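Local coordinates for glycosyl hydrolases family 31 family protein (Aspergillus niger, PDB 6DRU), which hydrolyses terminal alpha-xylosyl groups from the non-reducing end of xyloglucan oligosaccharides, releasing alpha-D-xylose, at residues G79-R84 against L97-V102; W191-E196 against F208-T213; I253-R258 against M281-Y286. All blocks are in the same frame, centred on the assembly; numbering follows the deposited sequence.

Interaction 1: G79-R84 against L97-V102; sequences GNIILR and LSFYRV. With MAN (alpha-D-mannopyranose), chain I.
Residues 81-84 and 98-102 run antiparallel, their short axes 4.6 Å apart at closest approach, and Ile82 and Tyr100 form the hydrogen-bonded pair at the middle, flanked by the non-hydrogen-bonded pairs Ile81-Arg101 and Leu83-Phe99. Ile82 N gives its proton to Tyr100 O at 2.8 Å and Tyr100 N returns one to Ile82 O at 2.9 Å, while Val102 N to Asn80 O and Arg84 N to Ser98 O carry the pairing outward. At the Arg84 end a side chain adds a further bond: Ser98 OG, set between its own N and carbonyl carbon (chi1 61°), donates to Arg84 O at 2.6 Å, in the carbonyl plane and on a lone pair. The Arg84 side chain reaches across Tyr100 and places NH1 over one ring face in a cation-pi contact, CZ lying 4.9 Å from the centroid. The guanidinium stands steeply to the ring, their planes 74° apart, with the mannose O4 over one of its faces. NH1 also makes a salt bridge to Glu108 on the next strand. Toward the Asn80 end, Ile82 CD1 meets Val102 CG2 at 3.6 Å. On the other face Ile81, Leu83 and Phe99 pack onto Phe29 of strand 28-35, and Leu97 onto Val31. These are the two inner strands of a four-stranded antiparallel sheet whose Ile81/Leu83/Phe99 face packs on strands 28-35 and 216-222 of a second sheet, as in a beta-sandwich.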
loop_
_atom_site.group_PDB
_atom_site.type_symbol
_atom_site.label_atom_id
_atom_site.label_comp_id
_atom_site.label_asym_id
_atom_site.label_seq_id
_atom_site.Cartn_x
_atom_site.Cartn_y
_atom_site.Cartn_z
ATOM N N GLY A 79 -34.419 27.396 4.558
ATOM C CA GLY A 79 -35.688 26.790 4.189
ATOM C C GLY A 79 -36.314 26.101 5.384
ATOM O O GLY A 79 -36.449 26.688 6.464
ATOM N N ASN A 80 -36.692 24.837 5.206
ATOM C CA ASN A 80 -37.299 24.055 6.273
ATOM C C ASN A 80 -36.324 23.074 6.910
ATOM O O ASN A 80 -36.736 22.266 7.750
ATOM C CB ASN A 80 -38.541 23.313 5.760
ATOM C CG ASN A 80 -38.243 22.381 4.591
ATOM O OD1 ASN A 80 -37.134 21.869 4.448
ATOM N ND2 ASN A 80 -39.247 22.153 3.750
ATOM N N ILE A 81 -35.047 23.121 6.534
ATOM C CA ILE A 81 -34.022 22.266 7.122
ATOM C C ILE A 81 -33.178 23.107 8.070
ATOM O O ILE A 81 -32.896 24.282 7.799
ATOM C CB ILE A 81 -33.157 21.586 6.039
ATOM C CG1 ILE A 81 -32.320 20.460 6.648
ATOM C CG2 ILE A 81 -32.245 22.580 5.341
ATOM C CD1 ILE A 81 -31.538 19.666 5.624
ATOM N N ILE A 82 -32.808 22.519 9.204
ATOM C CA ILE A 82 -32.007 23.193 10.217
ATOM C C ILE A 82 -30.810 22.319 10.554
ATOM O O ILE A 82 -30.940 21.100 10.706
ATOM C CB ILE A 82 -32.833 23.493 11.488
ATOM C CG1 ILE A 82 -33.860 24.595 11.220
ATOM C CG2 ILE A 82 -31.933 23.879 12.652
ATOM C CD1 ILE A 82 -34.594 25.053 12.465
ATOM N N LEU A 83 -29.644 22.946 10.670
ATOM C CA LEU A 83 -28.430 22.280 11.115
ATOM C C LEU A 83 -28.134 22.681 12.552
ATOM O O LEU A 83 -28.230 23.858 12.911
ATOM C CB LEU A 83 -27.247 22.642 10.214
ATOM C CG LEU A 83 -25.849 22.588 10.838
ATOM C CD1 LEU A 83 -25.385 21.153 11.052
ATOM C CD2 LEU A 83 -24.855 23.363 9.987
ATOM N N ARG A 84 -27.785 21.696 13.373
ATOM C CA ARG A 84 -27.412 21.929 14.765
ATOM C C ARG A 84 -26.102 21.205 15.042
ATOM O O ARG A 84 -26.065 19.971 15.068
ATOM C CB ARG A 84 -28.509 21.458 15.721
ATOM C CG ARG A 84 -29.718 22.377 15.781
ATOM C CD ARG A 84 -30.544 22.126 17.036
ATOM N NE ARG A 84 -31.644 23.078 17.164
ATOM C CZ ARG A 84 -32.899 22.828 16.805
ATOM N NH1 ARG A 84 -33.222 21.648 16.292
ATOM N NH2 ARG A 84 -33.831 23.757 16.959
ATOM N N LEU A 97 -22.553 16.914 13.569
ATOM C CA LEU A 97 -23.623 17.465 12.752
ATOM C C LEU A 97 -24.934 16.725 12.999
ATOM O O LEU A 97 -24.944 15.507 13.202
ATOM C CB LEU A 97 -23.260 17.401 11.266
ATOM C CG LEU A 97 -21.904 17.982 10.861
ATOM C CD1 LEU A 97 -21.756 17.990 9.347
ATOM C CD2 LEU A 97 -21.725 19.383 11.425
ATOM N N SER A 98 -26.036 17.474 12.973
ATOM C CA SER A 98 -27.378 16.917 13.077
ATOM C C SER A 98 -28.315 17.770 12.236
ATOM O O SER A 98 -28.169 18.995 12.187
ATOM C CB SER A 98 -27.859 16.865 14.531
ATOM O OG SER A 98 -27.922 18.159 15.100
ATOM N N PHE A 99 -29.274 17.122 11.578
ATOM C CA PHE A 99 -30.158 17.780 10.624
ATOM C C PHE A 99 -31.613 17.553 11.005
ATOM O O PHE A 99 -32.037 16.411 11.216
ATOM C CB PHE A 99 -29.896 17.273 9.203
ATOM C CG PHE A 99 -28.517 17.580 8.699
ATOM C CD1 PHE A 99 -28.236 18.807 8.116
ATOM C CD2 PHE A 99 -27.498 16.651 8.818
ATOM C CE1 PHE A 99 -26.965 19.096 7.654
ATOM C CE2 PHE A 99 -26.226 16.934 8.360
ATOM C CZ PHE A 99 -25.959 18.159 7.777
ATOM N N TYR A 100 -32.374 18.643 11.082
ATOM C CA TYR A 100 -33.794 18.605 11.394
ATOM C C TYR A 100 -34.596 19.233 10.263
ATOM O O TYR A 100 -34.084 20.040 9.482
ATOM C CB TYR A 100 -34.101 19.345 12.703
ATOM C CG TYR A 100 -33.403 18.793 13.925
ATOM C CD1 TYR A 100 -32.085 19.129 14.209
ATOM C CD2 TYR A 100 -34.069 17.946 14.803
ATOM C CE1 TYR A 100 -31.447 18.630 15.329
ATOM C CE2 TYR A 100 -33.439 17.443 15.926
ATOM C CZ TYR A 100 -32.128 17.788 16.184
ATOM O OH TYR A 100 -31.497 17.288 17.300
ATOM N N ARG A 101 -35.868 18.851 10.181
ATOM C CA ARG A 101 -36.829 19.498 9.300
ATOM C C ARG A 101 -37.883 20.220 10.130
ATOM O O ARG A 101 -38.393 19.673 11.113
ATOM C CB ARG A 101 -37.513 18.493 8.368
ATOM C CG ARG A 101 -38.846 18.998 7.824
ATOM C CD ARG A 101 -39.360 18.169 6.664
ATOM N NE ARG A 101 -39.374 16.739 6.960
ATOM C CZ ARG A 101 -40.216 16.161 7.808
ATOM N NH1 ARG A 101 -41.112 16.892 8.454
ATOM N NH2 ARG A 101 -40.158 14.852 8.016
ATOM N N VAL A 102 -38.208 21.444 9.728
ATOM C CA VAL A 102 -39.274 22.211 10.360
ATOM C C VAL A 102 -40.580 21.827 9.675
ATOM O O VAL A 102 -40.790 22.139 8.500
ATOM C CB VAL A 102 -39.017 23.719 10.267
ATOM C CG1 VAL A 102 -40.253 24.494 10.690
ATOM C CG2 VAL A 102 -37.825 24.103 11.120
HETATM C C1 MAN I . -34.438 17.951 21.994
HETATM C C2 MAN I . -35.337 19.045 22.523
HETATM C C3 MAN I . -35.671 20.011 21.406
HETATM C C4 MAN I . -34.424 20.433 20.657
HETATM C C5 MAN I . -33.557 19.234 20.333
HETATM C C6 MAN I . -32.273 19.711 19.691
HETATM O O2 MAN I . -34.689 19.739 23.565
HETATM O O3 MAN I . -36.282 21.155 21.957
HETATM O O4 MAN I . -34.799 21.067 19.456
HETATM O O5 MAN I . -33.249 18.524 21.509
HETATM O O6 MAN I . -31.472 20.328 20.674
#

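Interaction 2: W191-E196 against F208-T213; sequences WNMPAE and FTAAST
Trp191 sends its indole out with CG anti to the backbone N (chi1 -179°), and Phe208 turns CG anti to its carbonyl carbon (chi1 -62°), which leaves the Phe208 methylene, not its ring, centred on the six-membered ring of the indole. Phe208 CB sits 3.4 Å from the centroid of this Trp191 ring, almost on the ring normal, a clear CH-pi contact. The phenyl ring is slid off to one side: it lies nearly parallel to the five-membered ring, with planes at 16°, yet the two barely overlap. On the opposite indole face rests Met193 CG, offset toward the rim. The methionine then bends twice and brings CE to within 3.7 Å of both Ala210 CB and Thr213 OG1, a hydroxyl that is hydrogen-bonded to Leu215 O. Ala195 CB follows, 4.1 Å from Ala210 CB. The sole hydrogen bond between 191-196 and 208-213 runs from Ala211 N to Glu196 O at 2.9 Å, where the second strand reaches its corner. Glu196 OE2 is held by Gln432, and Leu433 of helix 432-435 covers Ala211. Loop thus packs on strand, joining strand 187-191 of one beta-sheet to strand 205-213 of another, as between beta-sandwich layers.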
loop_
_atom_site.group_PDB
_atom_site.type_symbol
_atom_site.label_atom_id
_atom_site.label_comp_id
_atom_site.label_asym_id
_atom_site.label_seq_id
_atom_site.Cartn_x
_atom_site.Cartn_y
_atom_site.Cartn_z
ATOM N N TRP A 191 -24.382 11.400 -2.122
ATOM C CA TRP A 191 -22.967 11.179 -1.824
ATOM C C TRP A 191 -22.187 11.571 -3.073
ATOM O O TRP A 191 -21.947 10.757 -3.967
ATOM C CB TRP A 191 -22.744 9.729 -1.410
ATOM C CG TRP A 191 -21.340 9.322 -1.050
ATOM C CD1 TRP A 191 -20.487 8.577 -1.812
ATOM C CD2 TRP A 191 -20.647 9.590 0.177
ATOM N NE1 TRP A 191 -19.303 8.378 -1.146
ATOM C CE2 TRP A 191 -19.375 8.991 0.077
ATOM C CE3 TRP A 191 -20.973 10.287 1.345
ATOM C CZ2 TRP A 191 -18.430 9.069 1.097
ATOM C CZ3 TRP A 191 -20.032 10.361 2.359
ATOM C CH2 TRP A 191 -18.776 9.754 2.228
ATOM N N ASN A 192 -21.801 12.847 -3.142
ATOM C CA ASN A 192 -21.189 13.435 -4.337
ATOM C C ASN A 192 -19.714 13.036 -4.417
ATOM O O ASN A 192 -18.798 13.829 -4.186
ATOM C CB ASN A 192 -21.359 14.948 -4.326
ATOM C CG ASN A 192 -20.908 15.598 -5.619
ATOM O OD1 ASN A 192 -20.933 14.979 -6.684
ATOM N ND2 ASN A 192 -20.489 16.855 -5.534
ATOM N N MET A 193 -19.492 11.766 -4.764
ATOM C CA MET A 193 -18.157 11.186 -4.781
ATOM C C MET A 193 -18.016 10.267 -5.989
ATOM O O MET A 193 -18.894 9.418 -6.225
ATOM C CB MET A 193 -17.882 10.409 -3.490
ATOM C CG MET A 193 -18.080 11.214 -2.216
ATOM S SD MET A 193 -16.680 12.285 -1.849
ATOM C CE MET A 193 -15.538 11.101 -1.144
ATOM N N PRO A 194 -16.946 10.405 -6.774
ATOM C CA PRO A 194 -16.705 9.486 -7.893
ATOM C C PRO A 194 -15.931 8.227 -7.529
ATOM O O PRO A 194 -15.691 7.398 -8.414
ATOM C CB PRO A 194 -15.885 10.358 -8.851
ATOM C CG PRO A 194 -15.086 11.221 -7.939
ATOM C CD PRO A 194 -15.956 11.495 -6.734
ATOM N N ALA A 195 -15.542 8.061 -6.271
ATOM C CA ALA A 195 -14.742 6.914 -5.873
ATOM C C ALA A 195 -15.613 5.682 -5.669
ATOM O O ALA A 195 -16.773 5.773 -5.258
ATOM C CB ALA A 195 -13.968 7.218 -4.588
ATOM N N GLU A 196 -15.040 4.520 -5.967
ATOM C CA GLU A 196 -15.699 3.271 -5.624
ATOM C C GLU A 196 -15.761 3.116 -4.109
ATOM O O GLU A 196 -14.954 3.680 -3.365
ATOM C CB GLU A 196 -14.965 2.083 -6.246
ATOM C CG GLU A 196 -15.064 2.018 -7.761
ATOM C CD GLU A 196 -14.590 0.689 -8.322
ATOM O OE1 GLU A 196 -13.913 -0.062 -7.589
ATOM O OE2 GLU A 196 -14.895 0.394 -9.498
ATOM N N PHE A 208 -21.453 5.460 4.246
ATOM C CA PHE A 208 -20.872 5.560 2.916
ATOM C C PHE A 208 -19.356 5.551 3.036
ATOM O O PHE A 208 -18.798 6.137 3.970
ATOM C CB PHE A 208 -21.332 6.832 2.201
ATOM C CG PHE A 208 -22.813 6.899 1.981
ATOM C CD1 PHE A 208 -23.649 7.424 2.954
ATOM C CD2 PHE A 208 -23.373 6.435 0.802
ATOM C CE1 PHE A 208 -25.017 7.487 2.755
ATOM C CE2 PHE A 208 -24.740 6.494 0.596
ATOM C CZ PHE A 208 -25.563 7.020 1.575
ATOM N N THR A 209 -18.689 4.889 2.091
ATOM C CA THR A 209 -17.236 4.800 2.094
ATOM C C THR A 209 -16.681 5.221 0.740
ATOM O O THR A 209 -17.364 5.141 -0.285
ATOM C CB THR A 209 -16.737 3.380 2.422
ATOM O OG1 THR A 209 -17.046 2.496 1.339
ATOM C CG2 THR A 209 -17.384 2.859 3.699
ATOM N N ALA A 210 -15.430 5.676 0.753
ATOM C CA ALA A 210 -14.704 6.045 -0.455
ATOM C C ALA A 210 -13.336 5.384 -0.408
ATOM O O ALA A 210 -12.588 5.575 0.557
ATOM C CB ALA A 210 -14.568 7.565 -0.577
ATOM N N ALA A 211 -13.011 4.608 -1.446
ATOM C CA ALA A 211 -11.765 3.843 -1.444
ATOM C C ALA A 211 -10.546 4.757 -1.433
ATOM O O ALA A 211 -9.585 4.514 -0.694
ATOM C CB ALA A 211 -11.723 2.910 -2.653
ATOM N N SER A 212 -10.563 5.809 -2.247
ATOM C CA SER A 212 -9.455 6.750 -2.308
ATOM C C SER A 212 -10.000 8.096 -2.751
ATOM O O SER A 212 -10.687 8.182 -3.772
ATOM C CB SER A 212 -8.363 6.265 -3.270
ATOM O OG SER A 212 -7.338 7.234 -3.412
ATOM N N THR A 213 -9.698 9.137 -1.982
ATOM C CA THR A 213 -10.199 10.469 -2.286
ATOM C C THR A 213 -9.336 11.494 -1.566
ATOM O O THR A 213 -8.532 11.159 -0.693
ATOM C CB THR A 213 -11.669 10.621 -1.884
ATOM O OG1 THR A 213 -12.150 11.906 -2.296
ATOM C CG2 THR A 213 -11.824 10.488 -0.376
#

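Interaction 3: I253-R258 against M281-Y286; sequences IQSKLR and MIVIDY. With XYS (alpha-D-xylopyranose), chain N; BGC (beta-D-glucopyranose), chain F.
Tyr286 lays one face of its ring under the bound xylose, whose C5 is 3.6 Å from Tyr286 CZ and offset toward the rim, while Leu257 CD1 touches Tyr286 CE1 at 3.8 Å. Tyr286 OH accepts a hydrogen bond from O6 of the glucose, so one side chain meets both sugars. Asp285, with CG anti to its backbone N (chi1 -157°), directs OD2 to the xylose, and O4 of that sugar donates to OD2 at 2.5 Å. Leu257 CG and CD1 lie alongside OD2 and O4. Asp487, the probable proton donor, and Arg470 and His557 bind the xylose as well, and Tyr286 is close to Asp395, probably the other active-site residue. Behind the pocket the two segments move apart and water 1 bridges them, donating to Lys256 O and Val283 O. Water 2 joins Arg258 NH1 to Tyr286 O, approaching the guanidinium at its edge. Deeper still the backbones pair in parallel, with Gln254 N giving to Met281 O at 3.0 Å and Val283 N to Gln254 O at 3.1 Å; Val283 packs on Ile253 and Ser255. The strands 252-254 and 281-284, linked by helix 262-274, form a beta-alpha-beta unit of the GH31 TIM barrel, whose C-terminal strand ends carry the xylose-binding site.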
loop_
_atom_site.group_PDB
_atom_site.type_symbol
_atom_site.label_atom_id
_atom_site.label_comp_id
_atom_site.label_asym_id
_atom_site.label_seq_id
_atom_site.Cartn_x
_atom_site.Cartn_y
_atom_site.Cartn_z
ATOM N N ILE A 253 -39.214 0.897 -31.166
ATOM C CA ILE A 253 -37.786 0.740 -31.419
ATOM C C ILE A 253 -37.516 -0.735 -31.684
ATOM O O ILE A 253 -37.654 -1.577 -30.787
ATOM C CB ILE A 253 -36.941 1.265 -30.251
ATOM C CG1 ILE A 253 -37.167 2.767 -30.072
ATOM C CG2 ILE A 253 -35.469 0.966 -30.480
ATOM C CD1 ILE A 253 -36.734 3.293 -28.727
ATOM N N GLN A 254 -37.123 -1.048 -32.916
ATOM C CA GLN A 254 -36.830 -2.416 -33.325
ATOM C C GLN A 254 -35.341 -2.695 -33.170
ATOM O O GLN A 254 -34.505 -1.907 -33.624
ATOM C CB GLN A 254 -37.263 -2.648 -34.772
ATOM C CG GLN A 254 -37.000 -4.053 -35.282
ATOM C CD GLN A 254 -37.816 -5.099 -34.550
ATOM O OE1 GLN A 254 -38.992 -4.888 -34.251
ATOM N NE2 GLN A 254 -37.194 -6.233 -34.253
ATOM N N SER A 255 -35.014 -3.816 -32.535
ATOM C CA SER A 255 -33.624 -4.197 -32.338
ATOM C C SER A 255 -33.557 -5.691 -32.068
ATOM O O SER A 255 -34.556 -6.319 -31.704
ATOM C CB SER A 255 -32.983 -3.418 -31.184
ATOM O OG SER A 255 -31.660 -3.864 -30.943
ATOM N N LYS A 256 -32.365 -6.247 -32.256
ATOM C CA LYS A 256 -32.084 -7.639 -31.923
ATOM C C LYS A 256 -30.581 -7.853 -32.027
ATOM O O LYS A 256 -29.833 -6.968 -32.446
ATOM C CB LYS A 256 -32.828 -8.616 -32.835
ATOM C CG LYS A 256 -32.216 -8.769 -34.216
ATOM C CD LYS A 256 -32.730 -10.024 -34.898
ATOM C CE LYS A 256 -31.910 -10.362 -36.130
ATOM N NZ LYS A 256 -32.252 -11.708 -36.666
ATOM N N LEU A 257 -30.151 -9.049 -31.645
ATOM C CA LEU A 257 -28.769 -9.483 -31.810
ATOM C C LEU A 257 -28.773 -10.598 -32.854
ATOM O O LEU A 257 -29.097 -11.746 -32.537
ATOM C CB LEU A 257 -28.175 -9.948 -30.481
ATOM C CG LEU A 257 -26.658 -10.139 -30.328
ATOM C CD1 LEU A 257 -26.316 -10.425 -28.877
ATOM C CD2 LEU A 257 -26.092 -11.244 -31.210
ATOM N N ARG A 258 -28.421 -10.270 -34.098
ATOM C CA ARG A 258 -28.103 -8.915 -34.547
ATOM C C ARG A 258 -28.346 -8.827 -36.050
ATOM O O ARG A 258 -28.323 -9.844 -36.744
ATOM C CB ARG A 258 -26.647 -8.547 -34.227
ATOM C CG ARG A 258 -25.607 -9.457 -34.862
ATOM C CD ARG A 258 -24.210 -9.108 -34.374
ATOM N NE ARG A 258 -23.181 -9.940 -34.990
ATOM C CZ ARG A 258 -22.517 -9.611 -36.095
ATOM N NH1 ARG A 258 -22.775 -8.465 -36.712
ATOM N NH2 ARG A 258 -21.595 -10.428 -36.586
ATOM N N MET A 281 -37.327 3.541 -35.011
ATOM C CA MET A 281 -35.874 3.482 -34.974
ATOM C C MET A 281 -35.418 2.045 -35.188
ATOM O O MET A 281 -35.983 1.114 -34.608
ATOM C CB MET A 281 -35.324 4.022 -33.648
ATOM C CG MET A 281 -33.902 4.557 -33.745
ATOM S SD MET A 281 -33.045 4.614 -32.161
ATOM C CE MET A 281 -33.873 5.982 -31.361
ATOM N N ILE A 282 -34.395 1.880 -36.024
ATOM C CA ILE A 282 -33.788 0.585 -36.317
ATOM C C ILE A 282 -32.390 0.583 -35.709
ATOM O O ILE A 282 -31.621 1.531 -35.914
ATOM C CB ILE A 282 -33.724 0.339 -37.834
ATOM C CG1 ILE A 282 -35.131 0.167 -38.420
ATOM C CG2 ILE A 282 -32.873 -0.884 -38.140
ATOM C CD1 ILE A 282 -35.706 -1.211 -38.289
ATOM N N VAL A 283 -32.055 -0.472 -34.969
ATOM C CA VAL A 283 -30.810 -0.533 -34.207
ATOM C C VAL A 283 -29.906 -1.612 -34.792
ATOM O O VAL A 283 -30.358 -2.734 -35.058
ATOM C CB VAL A 283 -31.078 -0.795 -32.716
ATOM C CG1 VAL A 283 -29.789 -0.702 -31.923
ATOM C CG2 VAL A 283 -32.107 0.188 -32.182
ATOM N N ILE A 284 -28.630 -1.275 -34.979
ATOM C CA ILE A 284 -27.598 -2.212 -35.410
ATOM C C ILE A 284 -26.713 -2.525 -34.211
ATOM O O ILE A 284 -26.172 -1.611 -33.577
ATOM C CB ILE A 284 -26.763 -1.642 -36.570
ATOM C CG1 ILE A 284 -27.655 -1.333 -37.773
ATOM C CG2 ILE A 284 -25.660 -2.615 -36.963
ATOM C CD1 ILE A 284 -26.923 -0.660 -38.914
ATOM N N ASP A 285 -26.557 -3.812 -33.906
ATOM C CA ASP A 285 -25.876 -4.231 -32.687
ATOM C C ASP A 285 -24.361 -4.259 -32.909
ATOM O O ASP A 285 -23.833 -3.704 -33.877
ATOM C CB ASP A 285 -26.419 -5.582 -32.225
ATOM C CG ASP A 285 -26.190 -5.832 -30.743
ATOM O OD1 ASP A 285 -25.458 -5.041 -30.108
ATOM O OD2 ASP A 285 -26.738 -6.821 -30.213
ATOM N N TYR A 286 -23.644 -4.914 -31.998
ATOM C CA TYR A 286 -22.187 -4.921 -31.992
ATOM C C TYR A 286 -21.649 -5.925 -33.013
ATOM O O TYR A 286 -22.390 -6.490 -33.822
ATOM C CB TYR A 286 -21.666 -5.194 -30.580
ATOM C CG TYR A 286 -21.877 -6.598 -30.035
ATOM C CD1 TYR A 286 -22.936 -7.397 -30.453
ATOM C CD2 TYR A 286 -21.011 -7.119 -29.083
ATOM C CE1 TYR A 286 -23.118 -8.671 -29.942
ATOM C CE2 TYR A 286 -21.186 -8.388 -28.566
ATOM C CZ TYR A 286 -22.239 -9.162 -28.998
ATOM O OH TYR A 286 -22.412 -10.427 -28.484
HETATM C C1 XYS N . -24.151 -6.725 -24.566
HETATM C C2 XYS N . -25.424 -5.910 -24.541
HETATM C C3 XYS N . -26.411 -6.507 -25.519
HETATM C C4 XYS N . -25.764 -6.636 -26.881
HETATM C C5 XYS N . -24.448 -7.370 -26.743
HETATM O O1 XYS N . -24.444 -8.058 -24.218
HETATM O O2 XYS N . -25.967 -5.919 -23.243
HETATM O O3 XYS N . -27.546 -5.679 -25.613
HETATM O O4 XYS N . -26.616 -7.360 -27.736
HETATM O O5 XYS N . -23.595 -6.676 -25.859
HETATM C C2 BGC F . -21.028 -12.966 -21.985
HETATM C C3 BGC F . -20.654 -11.640 -21.419
HETATM C C4 BGC F . -20.563 -10.600 -22.550
HETATM C C5 BGC F . -21.814 -10.625 -23.382
HETATM C C6 BGC F . -21.658 -9.686 -24.571
HETATM C C1 BGC F . -22.312 -12.796 -22.755
HETATM O O2 BGC F . -21.211 -13.934 -20.928
HETATM O O3 BGC F . -19.435 -11.750 -20.776
HETATM O O4 BGC F . -20.404 -9.311 -22.000
HETATM O O5 BGC F . -22.054 -11.932 -23.864
HETATM O O6 BGC F . -22.621 -10.003 -25.554
HETATM O O HOH W 1 -28.938 -5.458 -34.756
HETATM O O HOH W 2 -24.492 -6.265 -35.974
#

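Overall arrangement
The three contacts are largely buried and follow one another along the chain without touching. Interactions 1 and 2 belong to antiparallel and mixed sheets outside the barrel sheet, their centres about 24 Å apart, and both lie away from the xylose pocket; interaction 3 is on the opposite side of the chain's centre from each of them. Their backbones differ accordingly: antiparallel neighbours in interaction 1, a loop crossing to a strand of another sheet with a single hydrogen bond in interaction 2, and parallel barrel strands that diverge in interaction 3. Sugar touches two of them, an attached glycan at the outer face of 79-84/97-102 and substrate-derived sugars in the pocket of 253-258/281-286, whereas 191-196/208-213 relies on apolar packing.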